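Local structure of cellulase (Uncultured bacterium, 6XSO) at residues E140-Y143 / N144-A148; G351-G355 / A356-M360. The protein probably hydrolyses internal beta-1,4 linkages in cellulose and related plant polysaccharides, as a broad-specificity endoglucanase of glycoside hydrolase family 5. All blocks are in the same frame, centred on the assembly; numbering follows the deposited sequence. Where two conformers were deposited one is given.

Contact 1: residues E140-Y143 / N144-A148; sequences EANY and NQNKA
Y143 and K147 lie one turn apart at the start of helix 140-161, where the lysine CB rests over one face of the phenol ring, 4.0 Å above its plane and displaced toward the rim. With CG anti to the backbone N (chi1 173°), the ring runs down the same side of the helix as the lysine. The extended lysine slants past the phenol end, its CD 3.5 Å from Y143 OH. The Y143 hydroxyl oxygen bonds to S212 and to a water 2.8 Å away, which lies in the plane of the ring. A tyrosine suits this place because its ring fills a buried space while its OH reaches a polar partner; an alanine here would probably leave S212 without its hydroxyl partner and open a gap against helix 196-219.

E140 and N144 meet through solvent. Two waters each donate to E140 OE2; one accepts from N144 ND2 at 3.0 Å, the other donates to N144 OD1 at 2.7 Å, so both ends of the amide are used. E140 OE1 is occupied by N204. On another side of the same turns, N142 and N146 present amides whose planes stand 85° apart, and the bond from N146 ND2 to N142 OD1 is weak at 3.4 Å. N142 is held more firmly by Y209, K137 N and W135 O, as befits a side chain that both donates and accepts. The backbone bond from N144 N to E140 O, 2.9 Å, belongs to the regular helical ladder.

The helix joins the third and fourth strands of the barrel, 116-119 and 168-171, and packs on helix 196-219, where Y143 stacks edge-to-face with Y209 and touches A205 and R211.

Contact 2: residues G351-G355 / A356-M360; sequences GLSDG and ASRTM
S353 and R358 are joined across a type II' beta turn, D354 to S357, in the loop that follows the last strand of the (beta/alpha)8 barrel. The turn closes with S357 N bonded to D354 O at 3.1 Å. G355 occupies its second position with a positive phi of 62°, a conformation that favours glycine, and a CB there would clash with the N of A356. R358 N then bonds to G355 O at 3.0 Å, and T359 N and M360 N reach back in the same way to A356 O and S357 O, so the chain winds on in successive turns.

Most of the donors of the buried arginine have partners. R358 NE gives its hydrogen to S353 O at 3.0 Å, the acceptor lying at the guanidinium edge and almost in its plane; NH1 is taken by T38 OG1, and NH2 by G36 O and a water. A chain extended from CG to NE carries the head this far, which suits a long residue with several N-H groups that must serve separate backbone and side-chain acceptors. The same water lies 2.8 Å from D354 OD1, which also accepts from Q60 NE2. The two charged groups form no salt bridge: OD1 of D354 stands 4.5 Å from NH2 of R358, well out of the guanidinium plane, and the water links them.

S353 is small enough to be buried against helix 66-73, and its OG is bonded to S362 O. D354 O has a second donor besides S357 N: a water at 2.9 Å, which also lies 2.8 Å from S357 OG.

Contacts 1 and 2 lie on opposite sides of the chain's centre, with about 39 Å between their centres and about 28 Å between their nearest atoms, so neither touches the other. Both belong to the outer part of the barrel: residues 140-148 begin the helix between its third and fourth strands, whereas 351-360 form part of the loop between the eighth strand and helix 366-377. In (beta/alpha)8 hydrolases the active site lies at the C-terminal ends of the strands; both segments follow such ends, contact 2 in the loop itself and contact 1 at the start of the helix beyond its loop. A bound PEG fragment is about 4 Å from the side chain of N146 in contact 1.

Contact 1: residues E140-Y143 / N144-A148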
ATOM      1  N   GLU A 140     -12.609  -4.926  17.370  1.00 20.00           N
ATOM      2  CA  GLU A 140     -12.987  -6.328  17.216  1.00 20.49           C
ATOM      3  C   GLU A 140     -14.485  -6.491  16.973  1.00 21.83           C
ATOM      4  O   GLU A 140     -14.906  -7.437  16.306  1.00 23.72           O
ATOM      5  CB  GLU A 140     -12.521  -7.164  18.417  1.00 21.46           C
ATOM      6  CG  GLU A 140     -12.578  -8.655  18.129  1.00 23.65           C
ATOM      7  CD  GLU A 140     -11.926  -9.489  19.198  1.00 24.68           C
ATOM      8  OE1 GLU A 140     -11.279  -8.903  20.083  1.00 23.50           O
ATOM      9  OE2 GLU A 140     -12.106 -10.727  19.125  1.00 26.44           O
ATOM     10  N   ALA A 141     -15.315  -5.590  17.501  1.00 22.62           N
ATOM     11  CA  ALA A 141     -16.739  -5.650  17.173  1.00 21.93           C
ATOM     12  C   ALA A 141     -16.979  -5.331  15.692  1.00 22.75           C
ATOM     13  O   ALA A 141     -17.807  -5.959  15.029  1.00 25.61           O
ATOM     14  CB  ALA A 141     -17.550  -4.727  18.089  1.00 26.66           C
ATOM     15  N   ASN A 142     -16.252  -4.352  15.156  1.00 23.87           N
ATOM     16  CA  ASN A 142     -16.345  -4.071  13.728  1.00 24.38           C
ATOM     17  C   ASN A 142     -15.891  -5.273  12.910  1.00 23.12           C
ATOM     18  O   ASN A 142     -16.547  -5.650  11.925  1.00 24.58           O
ATOM     19  CB  ASN A 142     -15.470  -2.847  13.428  1.00 20.78           C
ATOM     20  CG  ASN A 142     -15.439  -2.472  11.946  1.00 23.61           C
ATOM     21  OD1 ASN A 142     -14.748  -3.106  11.153  1.00 23.19           O
ATOM     22  ND2 ASN A 142     -16.174  -1.427  11.577  1.00 24.47           N
ATOM     23  N   TYR A 143     -14.769  -5.886  13.299  1.00 24.24           N
ATOM     24  CA  TYR A 143     -14.317  -7.087  12.609  1.00 22.25           C
ATOM     25  C   TYR A 143     -15.381  -8.180  12.636  1.00 24.35           C
ATOM     26  O   TYR A 143     -15.696  -8.779  11.602  1.00 24.81           O
ATOM     27  CB  TYR A 143     -12.992  -7.610  13.187  1.00 22.37           C
ATOM     28  CG  TYR A 143     -12.634  -8.954  12.574  1.00 21.82           C
ATOM     29  CD1 TYR A 143     -12.301  -9.059  11.227  1.00 22.95           C
ATOM     30  CD2 TYR A 143     -12.641 -10.110  13.334  1.00 24.82           C
ATOM     31  CE1 TYR A 143     -12.005 -10.288  10.657  1.00 23.35           C
ATOM     32  CE2 TYR A 143     -12.333 -11.329  12.778  1.00 23.97           C
ATOM     33  CZ  TYR A 143     -12.011 -11.420  11.446  1.00 23.65           C
ATOM     34  OH  TYR A 143     -11.740 -12.679  10.923  1.00 24.45           O
ATOM     35  N   ASN A 144     -15.938  -8.481  13.812  1.00 23.64           N
ATOM     36  CA  ASN A 144     -16.921  -9.560  13.865  1.00 26.09           C
ATOM     37  C   ASN A 144     -18.113  -9.250  12.976  1.00 24.86           C
ATOM     38  O   ASN A 144     -18.676 -10.141  12.332  1.00 27.91           O
ATOM     39  CB  ASN A 144     -17.377  -9.798  15.307  1.00 23.74           C
ATOM     40  CG  ASN A 144     -16.292 -10.427  16.169  1.00 25.87           C
ATOM     41  OD1 ASN A 144     -15.361 -11.062  15.657  1.00 29.74           O
ATOM     42  ND2 ASN A 144     -16.413 -10.268  17.482  1.00 26.03           N
ATOM     43  N   GLN A 145     -18.513  -7.982  12.930  1.00 26.16           N
ATOM     44  CA  GLN A 145     -19.678  -7.596  12.147  1.00 26.85           C
ATOM     45  C   GLN A 145     -19.409  -7.687  10.649  1.00 25.44           C
ATOM     46  O   GLN A 145     -20.273  -8.122   9.883  1.00 30.36           O
ATOM     47  CB  GLN A 145     -20.069  -6.161  12.499  1.00 30.94           C
ATOM     48  CG  GLN A 145     -21.167  -5.580  11.629  1.00 34.74           C
ATOM     49  CD  GLN A 145     -21.380  -4.097  11.868  1.00 48.98           C
ATOM     50  OE1 GLN A 145     -21.890  -3.687  12.916  1.00 45.81           O
ATOM     51  NE2 GLN A 145     -20.977  -3.282  10.899  1.00 39.30           N
ATOM     52  N   ASN A 146     -18.213  -7.287  10.220  1.00 25.99           N
ATOM     53  CA  ASN A 146     -17.913  -7.080   8.806  1.00 26.66           C
ATOM     54  C   ASN A 146     -17.059  -8.181   8.186  1.00 26.74           C
ATOM     55  O   ASN A 146     -16.774  -8.119   6.977  1.00 26.98           O
ATOM     56  CB  ASN A 146     -17.204  -5.732   8.646  1.00 25.02           C
ATOM     57  CG  ASN A 146     -18.136  -4.567   8.848  1.00 28.85           C
ATOM     58  OD1 ASN A 146     -19.337  -4.681   8.673  1.00 35.73           O
ATOM     59  ND2 ASN A 146     -17.579  -3.439   9.238  1.00 31.01           N
ATOM     60  N   LYS A 147     -16.668  -9.187   8.972  0.52 27.08           N
ATOM     61  CA  LYS A 147     -15.824 -10.270   8.468  0.52 26.63           C
ATOM     62  C   LYS A 147     -16.398 -10.880   7.193  0.52 27.79           C
ATOM     63  O   LYS A 147     -15.683 -11.075   6.208  0.52 26.02           O
ATOM     64  CB  LYS A 147     -15.696 -11.334   9.566  0.52 31.61           C
ATOM     65  CG  LYS A 147     -15.111 -12.668   9.117  0.52 29.55           C
ATOM     66  CD  LYS A 147     -14.998 -13.676  10.269  0.52 29.36           C
ATOM     67  CE  LYS A 147     -14.715 -15.072   9.732  0.52 34.05           C
ATOM     68  NZ  LYS A 147     -13.924 -15.915  10.671  0.52 38.80           N
ATOM     69  N   ALA A 148     -17.690 -11.198   7.194  1.00 26.84           N
ATOM     70  CA  ALA A 148     -18.279 -11.868   6.037  1.00 27.62           C
ATOM     71  C   ALA A 148     -18.217 -10.996   4.787  1.00 26.69           C
ATOM     72  O   ALA A 148     -17.874 -11.477   3.701  1.00 28.94           O
ATOM     73  CB  ALA A 148     -19.722 -12.265   6.335  1.00 28.98           C
TER
HETATM   74  O   HOH W   1     -15.003 -11.824  19.601  1.00 28.34           O
HETATM   75  O   HOH W   2     -12.958 -11.791  16.737  1.00 28.58           O
HETATM   76  O   HOH W   3     -11.214 -15.011  12.319  1.00 40.14           O

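Contact 2: residues G351-G355 / A356-M360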
ATOM      1  N   GLY A 351       3.039  12.829  -6.403  1.00 20.32           N
ATOM      2  CA  GLY A 351       4.041  13.657  -7.024  1.00 20.55           C
ATOM      3  C   GLY A 351       4.464  13.001  -8.320  1.00 23.74           C
ATOM      4  O   GLY A 351       3.720  12.202  -8.901  1.00 23.36           O
ATOM      5  N   LEU A 352       5.666  13.351  -8.759  1.00 22.53           N
ATOM      6  CA  LEU A 352       6.361  12.818  -9.928  1.00 21.06           C
ATOM      7  C   LEU A 352       5.647  13.140 -11.233  1.00 22.53           C
ATOM      8  O   LEU A 352       6.189  13.892 -12.049  1.00 23.11           O
ATOM      9  CB  LEU A 352       6.658  11.326  -9.816  1.00 20.42           C
ATOM     10  CG  LEU A 352       7.381  10.859  -8.552  1.00 19.42           C
ATOM     11  CD1 LEU A 352       7.920   9.445  -8.781  1.00 20.82           C
ATOM     12  CD2 LEU A 352       8.493  11.774  -8.067  1.00 20.75           C
ATOM     13  N   SER A 353       4.483  12.528 -11.470  1.00 21.92           N
ATOM     14  CA  SER A 353       3.621  12.839 -12.613  1.00 22.10           C
ATOM     15  C   SER A 353       2.207  12.946 -12.066  1.00 23.20           C
ATOM     16  O   SER A 353       1.621  11.940 -11.645  1.00 22.78           O
ATOM     17  CB  SER A 353       3.709  11.762 -13.692  1.00 22.80           C
ATOM     18  OG  SER A 353       2.932  12.126 -14.833  1.00 23.31           O
ATOM     19  N   ASP A 354       1.673  14.164 -12.045  1.00 22.16           N
ATOM     20  CA  ASP A 354       0.466  14.462 -11.293  1.00 24.55           C
ATOM     21  C   ASP A 354      -0.521  15.217 -12.160  1.00 26.12           C
ATOM     22  O   ASP A 354      -0.138  16.074 -12.961  1.00 25.10           O
ATOM     23  CB  ASP A 354       0.782  15.340 -10.076  1.00 24.31           C
ATOM     24  CG  ASP A 354      -0.410  15.514  -9.167  1.00 26.13           C
ATOM     25  OD1 ASP A 354      -0.781  14.519  -8.512  1.00 24.88           O
ATOM     26  OD2 ASP A 354      -0.983  16.627  -9.104  1.00 31.52           O
ATOM     27  N   GLY A 355      -1.796  14.929 -11.966  1.00 23.39           N
ATOM     28  CA  GLY A 355      -2.804  15.711 -12.644  1.00 24.68           C
ATOM     29  C   GLY A 355      -2.681  15.568 -14.144  1.00 28.43           C
ATOM     30  O   GLY A 355      -2.392  14.488 -14.664  1.00 26.60           O
ATOM     31  N   ALA A 356      -2.893  16.680 -14.855  1.00 27.04           N
ATOM     32  CA  ALA A 356      -2.871  16.642 -16.312  1.00 28.23           C
ATOM     33  C   ALA A 356      -1.521  16.196 -16.860  1.00 26.81           C
ATOM     34  O   ALA A 356      -1.445  15.788 -18.026  1.00 29.52           O
ATOM     35  CB  ALA A 356      -3.237  18.015 -16.867  1.00 32.68           C
ATOM     36  N   SER A 357      -0.455  16.272 -16.054  1.00 27.14           N
ATOM     37  CA  SER A 357       0.853  15.819 -16.518  1.00 26.52           C
ATOM     38  C   SER A 357       0.824  14.337 -16.862  1.00 29.36           C
ATOM     39  O   SER A 357       1.534  13.887 -17.767  1.00 25.89           O
ATOM     40  CB  SER A 357       1.924  16.103 -15.465  1.00 26.25           C
ATOM     41  OG  SER A 357       2.090  17.502 -15.280  1.00 31.88           O
ATOM     42  N   ARG A 358       0.002  13.565 -16.155  1.00 24.66           N
ATOM     43  CA  ARG A 358      -0.075  12.138 -16.428  1.00 23.49           C
ATOM     44  C   ARG A 358      -0.602  11.845 -17.825  1.00 25.55           C
ATOM     45  O   ARG A 358      -0.282  10.801 -18.404  1.00 28.03           O
ATOM     46  CB  ARG A 358      -1.002  11.482 -15.401  1.00 24.03           C
ATOM     47  CG  ARG A 358      -0.490  11.481 -13.993  1.00 22.96           C
ATOM     48  CD  ARG A 358      -1.511  10.807 -13.097  1.00 23.35           C
ATOM     49  NE  ARG A 358      -1.130  10.749 -11.686  1.00 21.17           N
ATOM     50  CZ  ARG A 358      -1.909  10.205 -10.754  1.00 20.70           C
ATOM     51  NH1 ARG A 358      -3.064   9.660 -11.130  1.00 22.93           N
ATOM     52  NH2 ARG A 358      -1.539  10.189  -9.481  1.00 20.85           N
ATOM     53  N   THR A 359      -1.448  12.719 -18.364  1.00 25.86           N
ATOM     54  CA  THR A 359      -2.061  12.501 -19.665  1.00 25.83           C
ATOM     55  C   THR A 359      -1.076  12.718 -20.801  1.00 27.14           C
ATOM     56  O   THR A 359      -1.294  12.212 -21.910  1.00 31.17           O
ATOM     57  CB  THR A 359      -3.257  13.447 -19.775  1.00 27.88           C
ATOM     58  OG1 THR A 359      -4.046  13.325 -18.576  1.00 28.02           O
ATOM     59  CG2 THR A 359      -4.107  13.126 -20.991  1.00 30.94           C
ATOM     60  N   MET A 360       0.029  13.415 -20.531  1.00 27.86           N
ATOM     61  CA  MET A 360       0.940  13.779 -21.618  1.00 26.44           C
ATOM     62  C   MET A 360       1.597  12.555 -22.241  1.00 26.82           C
ATOM     63  O   MET A 360       1.492  12.373 -23.467  1.00 31.68           O
ATOM     64  CB  MET A 360       1.923  14.849 -21.135  1.00 34.71           C
ATOM     65  CG  MET A 360       1.243  16.198 -20.927  1.00 35.26           C
ATOM     66  SD  MET A 360       2.284  17.452 -20.165  1.00 39.14           S
ATOM     67  CE  MET A 360       3.350  17.866 -21.549  1.00 47.13           C
TER
HETATM   68  O   HOH W   4       0.551  12.089  -8.589  1.00 22.16           O
HETATM   69  O   HOH W   5       0.786  18.839 -13.136  1.00 40.88           O